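Putative polyprenyl synthetase (PDB 3NF2) probably elongates allylic prenyl diphosphates into longer isoprenoid diphosphates, as a metal-dependent prenyltransferase of the FPP/GGPP synthase family. Local coordinates at residues 8-12 with 63-67; 15-20 with 77-81; 188-193 with 209-214; 227-231 with 292-296. All coordinates share one frame; numbering follows the deposited sequence.

Contact 1. Residues 8-12 with 63-67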
loop_
_atom_site.group_PDB
_atom_site.type_symbol
_atom_site.label_atom_id
_atom_site.label_comp_id
_atom_site.label_asym_id
_atom_site.label_seq_id
_atom_site.Cartn_x
_atom_site.Cartn_y
_atom_site.Cartn_z
ATOM N N LEU A 8 -12.535 23.166 -17.750
ATOM C CA LEU A 8 -12.438 22.614 -16.398
ATOM C C LEU A 8 -11.428 21.468 -16.307
ATOM O O LEU A 8 -10.701 21.362 -15.318
ATOM C CB LEU A 8 -13.805 22.136 -15.898
ATOM C CG LEU A 8 -14.899 23.168 -15.631
ATOM C CD1 LEU A 8 -16.167 22.456 -15.204
ATOM C CD2 LEU A 8 -14.466 24.183 -14.580
ATOM N N LEU A 9 -11.401 20.615 -17.334
ATOM C CA LEU A 9 -10.453 19.501 -17.404
ATOM C C LEU A 9 -9.012 20.004 -17.508
ATOM O O LEU A 9 -8.109 19.434 -16.893
ATOM C CB LEU A 9 -10.778 18.567 -18.579
ATOM C CG LEU A 9 -12.132 17.847 -18.634
ATOM C CD1 LEU A 9 -12.202 16.974 -19.878
ATOM C CD2 LEU A 9 -12.405 17.013 -17.384
ATOM N N GLU A 10 -8.823 21.071 -18.287
ATOM C CA GLU A 10 -7.566 21.810 -18.364
ATOM C C GLU A 10 -7.194 22.405 -17.002
ATOM O O GLU A 10 -6.062 22.256 -16.541
ATOM C CB GLU A 10 -7.684 22.921 -19.421
ATOM C CG GLU A 10 -6.616 24.024 -19.359
ATOM C CD GLU A 10 -5.360 23.708 -20.166
ATOM O OE1 GLU A 10 -4.851 22.564 -20.097
ATOM O OE2 GLU A 10 -4.872 24.624 -20.866
ATOM N N ARG A 11 -8.168 23.062 -16.370
ATOM C CA ARG A 11 -8.007 23.674 -15.052
ATOM C C ARG A 11 -7.491 22.690 -13.996
ATOM O O ARG A 11 -6.590 23.027 -13.228
ATOM C CB ARG A 11 -9.340 24.280 -14.601
ATOM C CG ARG A 11 -9.299 25.109 -13.338
ATOM C CD ARG A 11 -10.621 24.973 -12.616
ATOM N NE ARG A 11 -10.988 26.193 -11.908
ATOM C CZ ARG A 11 -12.065 26.322 -11.138
ATOM N NH1 ARG A 11 -12.894 25.298 -10.960
ATOM N NH2 ARG A 11 -12.313 27.483 -10.545
ATOM N N GLY A 12 -8.056 21.482 -13.979
ATOM C CA GLY A 12 -7.661 20.441 -13.030
ATOM C C GLY A 12 -6.292 19.843 -13.312
ATOM O O GLY A 12 -5.522 19.583 -12.382
ATOM N N VAL A 63 -10.977 20.080 -7.520
ATOM C CA VAL A 63 -10.847 21.539 -7.428
ATOM C C VAL A 63 -12.226 22.188 -7.419
ATOM O O VAL A 63 -12.448 23.144 -6.675
ATOM C CB VAL A 63 -9.875 22.176 -8.487
ATOM C CG1 VAL A 63 -8.450 21.676 -8.281
ATOM C CG2 VAL A 63 -10.314 21.923 -9.921
ATOM N N LEU A 64 -13.152 21.633 -8.209
ATOM C CA LEU A 64 -14.568 22.009 -8.164
ATOM C C LEU A 64 -15.185 21.803 -6.781
ATOM O O LEU A 64 -15.948 22.644 -6.307
ATOM C CB LEU A 64 -15.374 21.207 -9.186
ATOM C CG LEU A 64 -15.970 21.894 -10.410
ATOM C CD1 LEU A 64 -14.945 22.039 -11.517
ATOM C CD2 LEU A 64 -17.148 21.076 -10.893
ATOM N N SER A 65 -14.843 20.682 -6.149
ATOM C CA SER A 65 -15.365 20.317 -4.836
ATOM C C SER A 65 -15.077 21.380 -3.780
ATOM O O SER A 65 -15.906 21.627 -2.914
ATOM C CB SER A 65 -14.788 18.972 -4.390
ATOM O OG SER A 65 -15.442 18.493 -3.225
ATOM N N ALA A 66 -13.902 22.001 -3.870
ATOM C CA ALA A 66 -13.497 23.056 -2.945
ATOM C C ALA A 66 -14.364 24.311 -3.076
ATOM O O ALA A 66 -14.714 24.940 -2.068
ATOM C CB ALA A 66 -12.015 23.383 -3.133
ATOM N N GLU A 67 -14.734 24.641 -4.312
ATOM C CA GLU A 67 -15.578 25.810 -4.612
ATOM C C GLU A 67 -16.987 25.775 -4.022
ATOM O O GLU A 67 -17.607 26.823 -3.864
ATOM C CB GLU A 67 -15.680 26.010 -6.118
ATOM C CG GLU A 67 -14.370 26.362 -6.771
ATOM C CD GLU A 67 -14.482 26.424 -8.267
ATOM O OE1 GLU A 67 -14.296 27.522 -8.827
ATOM O OE2 GLU A 67 -14.768 25.382 -8.886
#

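Contact 2. Residues 15-20 with 77-81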
loop_
_atom_site.group_PDB
_atom_site.type_symbol
_atom_site.label_atom_id
_atom_site.label_comp_id
_atom_site.label_asym_id
_atom_site.label_seq_id
_atom_site.Cartn_x
_atom_site.Cartn_y
_atom_site.Cartn_z
ATOM N N LEU A 15 -3.412 22.524 -12.636
ATOM C CA LEU A 15 -3.214 22.771 -11.210
ATOM C C LEU A 15 -2.538 21.599 -10.488
ATOM O O LEU A 15 -1.641 21.809 -9.663
ATOM C CB LEU A 15 -4.528 23.143 -10.521
ATOM C CG LEU A 15 -5.061 24.559 -10.790
ATOM C CD1 LEU A 15 -6.330 24.803 -9.993
ATOM C CD2 LEU A 15 -4.020 25.661 -10.510
ATOM N N ALA A 16 -2.950 20.372 -10.815
ATOM C CA ALA A 16 -2.512 19.194 -10.061
ATOM C C ALA A 16 -1.221 18.548 -10.563
ATOM O O ALA A 16 -0.393 18.155 -9.745
ATOM C CB ALA A 16 -3.637 18.157 -9.963
ATOM N N THR A 17 -1.057 18.426 -11.885
ATOM C CA THR A 17 0.148 17.795 -12.473
ATOM C C THR A 17 1.528 18.281 -11.949
ATOM O O THR A 17 2.342 17.444 -11.550
ATOM C CB THR A 17 0.122 17.753 -14.046
ATOM O OG1 THR A 17 -1.126 17.209 -14.500
ATOM C CG2 THR A 17 1.267 16.904 -14.593
ATOM N N PRO A 18 1.792 19.614 -11.925
ATOM C CA PRO A 18 3.103 20.053 -11.401
ATOM C C PRO A 18 3.326 19.766 -9.912
ATOM O O PRO A 18 4.461 19.521 -9.510
ATOM C CB PRO A 18 3.098 21.576 -11.639
ATOM C CG PRO A 18 2.053 21.805 -12.673
ATOM C CD PRO A 18 1.003 20.766 -12.397
ATOM N N VAL A 19 2.260 19.799 -9.111
ATOM C CA VAL A 19 2.362 19.475 -7.681
ATOM C C VAL A 19 2.646 17.976 -7.477
ATOM O O VAL A 19 3.485 17.599 -6.650
ATOM C CB VAL A 19 1.102 19.935 -6.901
ATOM C CG1 VAL A 19 1.170 19.530 -5.432
ATOM C CG2 VAL A 19 0.944 21.448 -7.005
ATOM N N LEU A 20 1.972 17.138 -8.260
ATOM C CA LEU A 20 2.191 15.693 -8.218
ATOM C C LEU A 20 3.576 15.311 -8.751
ATOM O O LEU A 20 4.274 14.496 -8.127
ATOM C CB LEU A 20 1.080 14.947 -8.971
ATOM C CG LEU A 20 1.221 13.427 -9.187
ATOM C CD1 LEU A 20 -0.105 12.757 -9.023
ATOM C CD2 LEU A 20 1.757 13.102 -10.575
ATOM N N VAL A 77 -6.458 21.223 -4.340
ATOM C CA VAL A 77 -5.297 20.644 -5.038
ATOM C C VAL A 77 -4.593 19.496 -4.276
ATOM O O VAL A 77 -4.272 18.486 -4.897
ATOM C CB VAL A 77 -4.320 21.725 -5.623
ATOM C CG1 VAL A 77 -2.925 21.147 -5.939
ATOM C CG2 VAL A 77 -4.914 22.317 -6.878
ATOM N N PRO A 78 -4.394 19.628 -2.941
ATOM C CA PRO A 78 -3.927 18.458 -2.182
ATOM C C PRO A 78 -4.829 17.240 -2.365
ATOM O O PRO A 78 -4.332 16.111 -2.494
ATOM C CB PRO A 78 -3.996 18.935 -0.732
ATOM C CG PRO A 78 -3.771 20.395 -0.811
ATOM C CD PRO A 78 -4.368 20.851 -2.108
ATOM N N GLY A 79 -6.137 17.490 -2.396
ATOM C CA GLY A 79 -7.145 16.455 -2.599
ATOM C C GLY A 79 -7.044 15.801 -3.958
ATOM O O GLY A 79 -7.154 14.592 -4.062
ATOM N N ALA A 80 -6.818 16.599 -4.997
ATOM C CA ALA A 80 -6.671 16.089 -6.365
ATOM C C ALA A 80 -5.399 15.285 -6.553
ATOM O O ALA A 80 -5.378 14.333 -7.335
ATOM C CB ALA A 80 -6.686 17.236 -7.362
ATOM N N VAL A 81 -4.340 15.702 -5.859
ATOM C CA VAL A 81 -3.033 15.060 -5.942
ATOM C C VAL A 81 -3.104 13.694 -5.241
ATOM O O VAL A 81 -2.702 12.676 -5.806
ATOM C CB VAL A 81 -1.903 15.996 -5.380
ATOM C CG1 VAL A 81 -0.597 15.244 -5.125
ATOM C CG2 VAL A 81 -1.644 17.142 -6.342
#

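Contact 3. Residues 188-193 with 209-214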
loop_
_atom_site.group_PDB
_atom_site.type_symbol
_atom_site.label_atom_id
_atom_site.label_comp_id
_atom_site.label_asym_id
_atom_site.label_seq_id
_atom_site.Cartn_x
_atom_site.Cartn_y
_atom_site.Cartn_z
ATOM N N LEU A 188 -14.239 8.277 -7.546
ATOM C CA LEU A 188 -14.913 9.464 -8.081
ATOM C C LEU A 188 -15.755 10.132 -7.005
ATOM O O LEU A 188 -15.856 11.351 -6.966
ATOM C CB LEU A 188 -15.729 9.129 -9.328
ATOM C CG LEU A 188 -14.847 9.069 -10.583
ATOM C CD1 LEU A 188 -15.459 8.236 -11.704
ATOM C CD2 LEU A 188 -14.524 10.454 -11.090
ATOM N N ALA A 189 -16.300 9.319 -6.103
ATOM C CA ALA A 189 -17.027 9.798 -4.933
ATOM C C ALA A 189 -16.102 10.613 -4.052
ATOM O O ALA A 189 -16.472 11.689 -3.577
ATOM C CB ALA A 189 -17.583 8.630 -4.150
ATOM N N CYS A 190 -14.894 10.084 -3.851
ATOM C CA CYS A 190 -13.875 10.750 -3.073
ATOM C C CYS A 190 -13.415 12.034 -3.752
ATOM O O CYS A 190 -13.327 13.067 -3.107
ATOM C CB CYS A 190 -12.677 9.833 -2.818
ATOM S SG CYS A 190 -11.413 10.626 -1.793
ATOM N N ALA A 191 -13.142 11.970 -5.048
ATOM C CA ALA A 191 -12.734 13.157 -5.800
ATOM C C ALA A 191 -13.794 14.259 -5.759
ATOM O O ALA A 191 -13.461 15.439 -5.674
ATOM C CB ALA A 191 -12.414 12.793 -7.230
ATOM N N SER A 192 -15.067 13.855 -5.799
ATOM C CA SER A 192 -16.195 14.779 -5.774
ATOM C C SER A 192 -16.398 15.468 -4.432
ATOM O O SER A 192 -16.989 16.543 -4.383
ATOM C CB SER A 192 -17.496 14.065 -6.172
ATOM O OG SER A 192 -17.486 13.738 -7.552
ATOM N N SER A 193 -15.925 14.855 -3.353
ATOM C CA SER A 193 -16.182 15.383 -2.013
ATOM C C SER A 193 -14.946 15.888 -1.251
ATOM O O SER A 193 -15.090 16.552 -0.221
ATOM C CB SER A 193 -16.927 14.351 -1.165
ATOM O OG SER A 193 -16.098 13.246 -0.843
ATOM N N LEU A 209 -22.127 14.791 -1.664
ATOM C CA LEU A 209 -21.243 14.962 -2.825
ATOM C C LEU A 209 -20.595 13.641 -3.211
ATOM O O LEU A 209 -20.304 13.404 -4.374
ATOM C CB LEU A 209 -20.148 15.991 -2.530
ATOM C CG LEU A 209 -20.534 17.466 -2.397
ATOM C CD1 LEU A 209 -19.545 18.142 -1.480
ATOM C CD2 LEU A 209 -20.561 18.151 -3.753
ATOM N N GLU A 210 -20.370 12.803 -2.208
ATOM C CA GLU A 210 -19.913 11.435 -2.373
ATOM C C GLU A 210 -20.942 10.612 -3.161
ATOM O O GLU A 210 -20.586 9.887 -4.095
ATOM C CB GLU A 210 -19.679 10.843 -0.984
ATOM C CG GLU A 210 -18.864 9.585 -0.909
ATOM C CD GLU A 210 -18.464 9.259 0.515
ATOM O OE1 GLU A 210 -19.115 8.389 1.136
ATOM O OE2 GLU A 210 -17.504 9.889 1.016
ATOM N N LYS A 211 -22.219 10.756 -2.805
ATOM C CA LYS A 211 -23.312 10.084 -3.519
ATOM C C LYS A 211 -23.399 10.523 -4.988
ATOM O O LYS A 211 -23.620 9.702 -5.877
ATOM C CB LYS A 211 -24.641 10.282 -2.791
ATOM C CG LYS A 211 -24.767 9.409 -1.536
ATOM C CD LYS A 211 -25.814 9.924 -0.543
ATOM C CE LYS A 211 -25.881 9.023 0.694
ATOM N NZ LYS A 211 -26.494 9.691 1.882
ATOM N N TYR A 212 -23.181 11.809 -5.234
ATOM C CA TYR A 212 -23.069 12.311 -6.592
ATOM C C TYR A 212 -21.921 11.626 -7.339
ATOM O O TYR A 212 -22.089 11.183 -8.478
ATOM C CB TYR A 212 -22.882 13.836 -6.579
ATOM C CG TYR A 212 -22.218 14.381 -7.821
ATOM C CD1 TYR A 212 -20.843 14.608 -7.858
ATOM C CD2 TYR A 212 -22.960 14.658 -8.963
ATOM C CE1 TYR A 212 -20.223 15.077 -9.014
ATOM C CE2 TYR A 212 -22.351 15.148 -10.125
ATOM C CZ TYR A 212 -20.982 15.361 -10.141
ATOM O OH TYR A 212 -20.365 15.848 -11.287
ATOM N N GLY A 213 -20.758 11.542 -6.689
ATOM C CA GLY A 213 -19.547 11.090 -7.359
ATOM C C GLY A 213 -19.568 9.609 -7.642
ATOM O O GLY A 213 -19.160 9.176 -8.718
ATOM N N TYR A 214 -20.042 8.847 -6.659
ATOM C CA TYR A 214 -20.242 7.402 -6.770
ATOM C C TYR A 214 -21.136 7.034 -7.940
ATOM O O TYR A 214 -20.760 6.210 -8.775
ATOM C CB TYR A 214 -20.827 6.843 -5.473
ATOM C CG TYR A 214 -20.780 5.337 -5.363
ATOM C CD1 TYR A 214 -21.891 4.559 -5.697
ATOM C CD2 TYR A 214 -19.633 4.688 -4.911
ATOM C CE1 TYR A 214 -21.856 3.172 -5.596
ATOM C CE2 TYR A 214 -19.587 3.298 -4.807
ATOM C CZ TYR A 214 -20.701 2.549 -5.150
ATOM O OH TYR A 214 -20.666 1.179 -5.040
#

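Contact 4. Residues 227-231 with 292-296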
loop_
_atom_site.group_PDB
_atom_site.type_symbol
_atom_site.label_atom_id
_atom_site.label_comp_id
_atom_site.label_asym_id
_atom_site.label_seq_id
_atom_site.Cartn_x
_atom_site.Cartn_y
_atom_site.Cartn_z
ATOM N N LEU A 227 -18.090 1.433 -24.557
ATOM C CA LEU A 227 -16.995 1.793 -25.458
ATOM C C LEU A 227 -15.933 0.704 -25.557
ATOM O O LEU A 227 -15.259 0.594 -26.579
ATOM C CB LEU A 227 -16.326 3.110 -25.037
ATOM C CG LEU A 227 -17.084 4.443 -24.884
ATOM C CD1 LEU A 227 -16.089 5.587 -24.614
ATOM C CD2 LEU A 227 -18.003 4.790 -26.071
ATOM N N GLY A 228 -15.757 -0.084 -24.495
ATOM C CA GLY A 228 -14.811 -1.209 -24.534
ATOM C C GLY A 228 -15.182 -2.270 -25.569
ATOM O O GLY A 228 -14.312 -2.911 -26.155
ATOM N N ILE A 229 -16.476 -2.455 -25.800
ATOM C CA ILE A 229 -16.923 -3.340 -26.877
ATOM C C ILE A 229 -17.193 -2.603 -28.201
ATOM O O ILE A 229 -16.531 -2.864 -29.193
ATOM C CB ILE A 229 -18.145 -4.187 -26.472
ATOM C CG1 ILE A 229 -17.862 -4.945 -25.162
ATOM C CG2 ILE A 229 -18.523 -5.150 -27.616
ATOM C CD1 ILE A 229 -19.109 -5.472 -24.466
ATOM N N TRP A 230 -18.143 -1.672 -28.220
ATOM C CA TRP A 230 -18.572 -1.080 -29.503
ATOM C C TRP A 230 -17.861 0.187 -29.967
ATOM O O TRP A 230 -18.275 0.793 -30.954
ATOM C CB TRP A 230 -20.077 -0.856 -29.508
ATOM C CG TRP A 230 -20.816 -2.137 -29.492
ATOM C CD1 TRP A 230 -21.080 -2.945 -30.564
ATOM C CD2 TRP A 230 -21.380 -2.783 -28.347
ATOM N NE1 TRP A 230 -21.788 -4.053 -30.154
ATOM C CE2 TRP A 230 -21.985 -3.979 -28.800
ATOM C CE3 TRP A 230 -21.437 -2.466 -26.981
ATOM C CZ2 TRP A 230 -22.640 -4.860 -27.938
ATOM C CZ3 TRP A 230 -22.090 -3.344 -26.123
ATOM C CH2 TRP A 230 -22.677 -4.533 -26.606
ATOM N N GLY A 231 -16.792 0.569 -29.271
ATOM C CA GLY A 231 -16.061 1.791 -29.580
ATOM C C GLY A 231 -15.228 1.707 -30.843
ATOM O O GLY A 231 -14.629 0.670 -31.139
ATOM N N ALA A 292 -20.356 -9.805 -29.681
ATOM C CA ALA A 292 -20.938 -8.485 -29.473
ATOM C C ALA A 292 -22.385 -8.475 -29.962
ATOM O O ALA A 292 -23.307 -8.097 -29.223
ATOM C CB ALA A 292 -20.125 -7.449 -30.212
ATOM N N ALA A 293 -22.569 -8.947 -31.193
ATOM C CA ALA A 293 -23.893 -9.112 -31.789
ATOM C C ALA A 293 -24.830 -9.955 -30.913
ATOM O O ALA A 293 -26.009 -9.615 -30.763
ATOM C CB ALA A 293 -23.765 -9.692 -33.191
ATOM N N LEU A 294 -24.301 -11.013 -30.293
ATOM C CA LEU A 294 -25.099 -11.827 -29.358
ATOM C C LEU A 294 -25.444 -11.113 -28.053
ATOM O O LEU A 294 -26.536 -11.293 -27.535
ATOM C CB LEU A 294 -24.412 -13.163 -29.044
ATOM C CG LEU A 294 -24.522 -14.350 -30.011
ATOM C CD1 LEU A 294 -23.405 -15.321 -29.719
ATOM C CD2 LEU A 294 -25.888 -15.063 -29.945
ATOM N N ILE A 295 -24.512 -10.314 -27.523
ATOM C CA ILE A 295 -24.770 -9.491 -26.321
ATOM C C ILE A 295 -25.869 -8.465 -26.616
ATOM O O ILE A 295 -26.778 -8.263 -25.811
ATOM C CB ILE A 295 -23.485 -8.765 -25.821
ATOM C CG1 ILE A 295 -22.476 -9.756 -25.252
ATOM C CG2 ILE A 295 -23.798 -7.715 -24.728
ATOM C CD1 ILE A 295 -21.047 -9.202 -25.278
ATOM N N GLU A 296 -25.786 -7.829 -27.775
ATOM C CA GLU A 296 -26.844 -6.923 -28.198
ATOM C C GLU A 296 -28.217 -7.616 -28.320
ATOM O O GLU A 296 -29.197 -7.135 -27.732
ATOM C CB GLU A 296 -26.464 -6.153 -29.474
ATOM C CG GLU A 296 -27.421 -4.991 -29.749
ATOM C CD GLU A 296 -26.873 -3.927 -30.686
ATOM O OE1 GLU A 296 -25.759 -4.092 -31.233
ATOM O OE2 GLU A 296 -27.575 -2.907 -30.870
#

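Contact 1. Residues 8-12 with 63-67
Arg11 NH2 donates a nearly straight hydrogen bond to Glu67 OE1 at 2.6 Å, and beside it Arg11 NH1 gives a second one to Glu67 OE2 at 2.8 Å. The guanidinium thus presents its two terminal nitrogens end-on, one to each carboxylate oxygen, in a bidentate salt bridge. Both oxygens lie close to the plane of the guanidinium, but the two flat groups are not coplanar: their planes are 59° apart, and each N-H meets its oxygen from above the carboxylate plane. The paired bonds should restrict rotation of both end groups. Arg11 reaches this position with CG anti to the backbone N (chi1 -172°) and bends at chi2 and chi3, whereas Glu67 runs out extended beyond CG from the opposite direction. Arg331 of helix 326-339 lies beside the pair, and its own link to Glu67 OE1 is long and weak, so two arginines gather at one carboxylate.

The bridge fastens the N-terminal helix 5-25 to helix 57-67 within the mainly helical isoprenoid synthase fold, where the two segments run at about a right angle, 99° between their directions. Their axes come no nearer than 11.5 Å, a gap that long side chains have to span. Leu8 CD2 touches Leu64 CD1 at 3.8 Å, the two leucines crossing almost perpendicularly. The same methyl, Leu64 CD1, sits at the edge of the guanidinium, 3.9 Å from Arg11 NH1. Val63 CG2 lies against the aliphatic part of the arginine, 4.1 Å from Arg11 CD, and also approaches the CA of Gly12, where the backbones come closest.

Contact 2. Residues 15-20 with 77-81
Val81 and Val77, one helical turn apart, provide most of the surface that helix 77-98 turns to segment 15-20, and Ala16 answers them from the other side. Val81 CG2 rests 3.8 Å from Ala16 O and equally close to Val19 CG1. Val81 CG1, which points away from its own amide nitrogen (chi1 166°), reaches Leu20, 4.2 Å from Leu20 CB. Val77 likewise divides its branches: CG2 packs on Leu15 CB at 3.8 Å, while CG1 meets Val19 CG2 at 4.0 Å. Val19 therefore sits astride the pair, one methyl on each valine.

This is helix-on-helix packing within the helix-rich body of the synthase, joining the N-terminal helix 5-25 to the first turn of helix 77-98. The segment axes pass 9.0 Å apart with a crossing angle of -69°, and no hydrogen bond links them. Ala16 CB touches Ala80 CB at 4.1 Å. Segment 15-20 is kinked at Pro18 and Val19, whose N atoms make no bond to the turn before. Val132 of helix 115-134 touches Val81.

Contact 3. Residues 188-193 with 209-214
Ala189 and Gly213 meet backbone to backbone, their CA atoms 3.7 Å apart, because the glycine brings no side chain between the helices. The axes approach to 6.8 Å in consequence. Ala189 CB settles into the neighbouring turn, 3.3 Å from Glu210 O and against the CB of Tyr214.

Ser192 and Ser193 turn their hydroxyls back onto their own helix, by different torsions. Ser192 OG lies beside the backbone N (chi1 -70°) and donates to Leu188 O at 2.9 Å; that carbonyl also takes the N-H of Ser192, the two donors coming from opposite faces of its plane. Ser193 OG stands between N and the carbonyl carbon (chi1 70°) and donates to Ala189 O. Ser192 OG also packs on Gly213 CA and lies at the edge of the Tyr212 ring, 3.4 Å from Tyr212 CE1, while Ser193 CB touches Leu209 CB at 3.9 Å.

Helices 173-198 and 203-230, consecutive in the chain, form here a steeply tilted antiparallel pair of the isoprenoid synthase helical bundle, 137° between their directions. Glu210 lays CG 3.6 Å from Ala189 CB and extends onward to a salt bridge with Arg147. Tyr212 hydrogen-bonds through its hydroxyl to Phe332 O, and Ser192 O accepts a hydrogen bond from Ser65 OG.

Contact 4. Residues 227-231 with 292-296
The indole of Trp230 turns its edge to helix 285-297. Ala292 O lies near the ring plane, 3.5 Å from Trp230 CZ2, and Ile295 CG2 approaches in the same manner, 3.9 Å from Trp230 CH2. One face of the indole carries Ile229 CG2 from the preceding residue, a methyl 3.7 Å above the plane and over the ring centre. Arg301 adds a cation-pi interaction with the same ring. The Glu296 carboxylate is steeply inclined to the indole, the planes 74° apart; its OE1 lies obliquely off the ring, 4.1 Å from Trp230 NE1, too long for a hydrogen bond, and is instead paired in a salt bridge with Arg301.

Ala292 CB is where Ile229 and Trp230 meet, 3.8 Å from both Ile229 CG2 and Trp230 NE1. The isoleucine can serve both the ring and the alanine because its two branches diverge: CG2 takes the position opposite the backbone N, while CG1 (chi1 -53°) carries CD1 onward to Ile295 CD1 at 4.3 Å. Trp230 ends its helix, and Gly231 is the first residue to leave helical geometry, so the contact joins the C-terminal end of helix 203-230 to helix 285-297. Leu244 of helix 242-245 and Pro252 of helix 251-259 extend the apolar cluster.

A bound sulfate lies about 4 Å from the Trp230 side chain, probably from the crystallisation liquor. The contact combines an apolar core of Ile229, Ala292 and Ile295 with a charged pair, Arg301 and Glu296, next to the indole, and the salt bridge with Arg301 probably further favours the ionised carboxylate of Glu296.

From the N terminus, helix 5-25 makes the first two ties. Contact 1 brings helix 57-67 back against it, closing a loop of about fifty residues, and contact 2 joins its later turns to helix 77-98; the segments of these two alternate, so the loops cross, and Val63 touches Leu15 and Val77 where they meet. Contact 3 follows in series, a short hairpin between helices 173-198 and 203-230, which touches contact 1 through Ser65. Helix 203-230 then runs on to contact 4, about 29 Å from contact 3 between centres, which closes a separate loop to helix 285-297 across the chain's centre from contact 2.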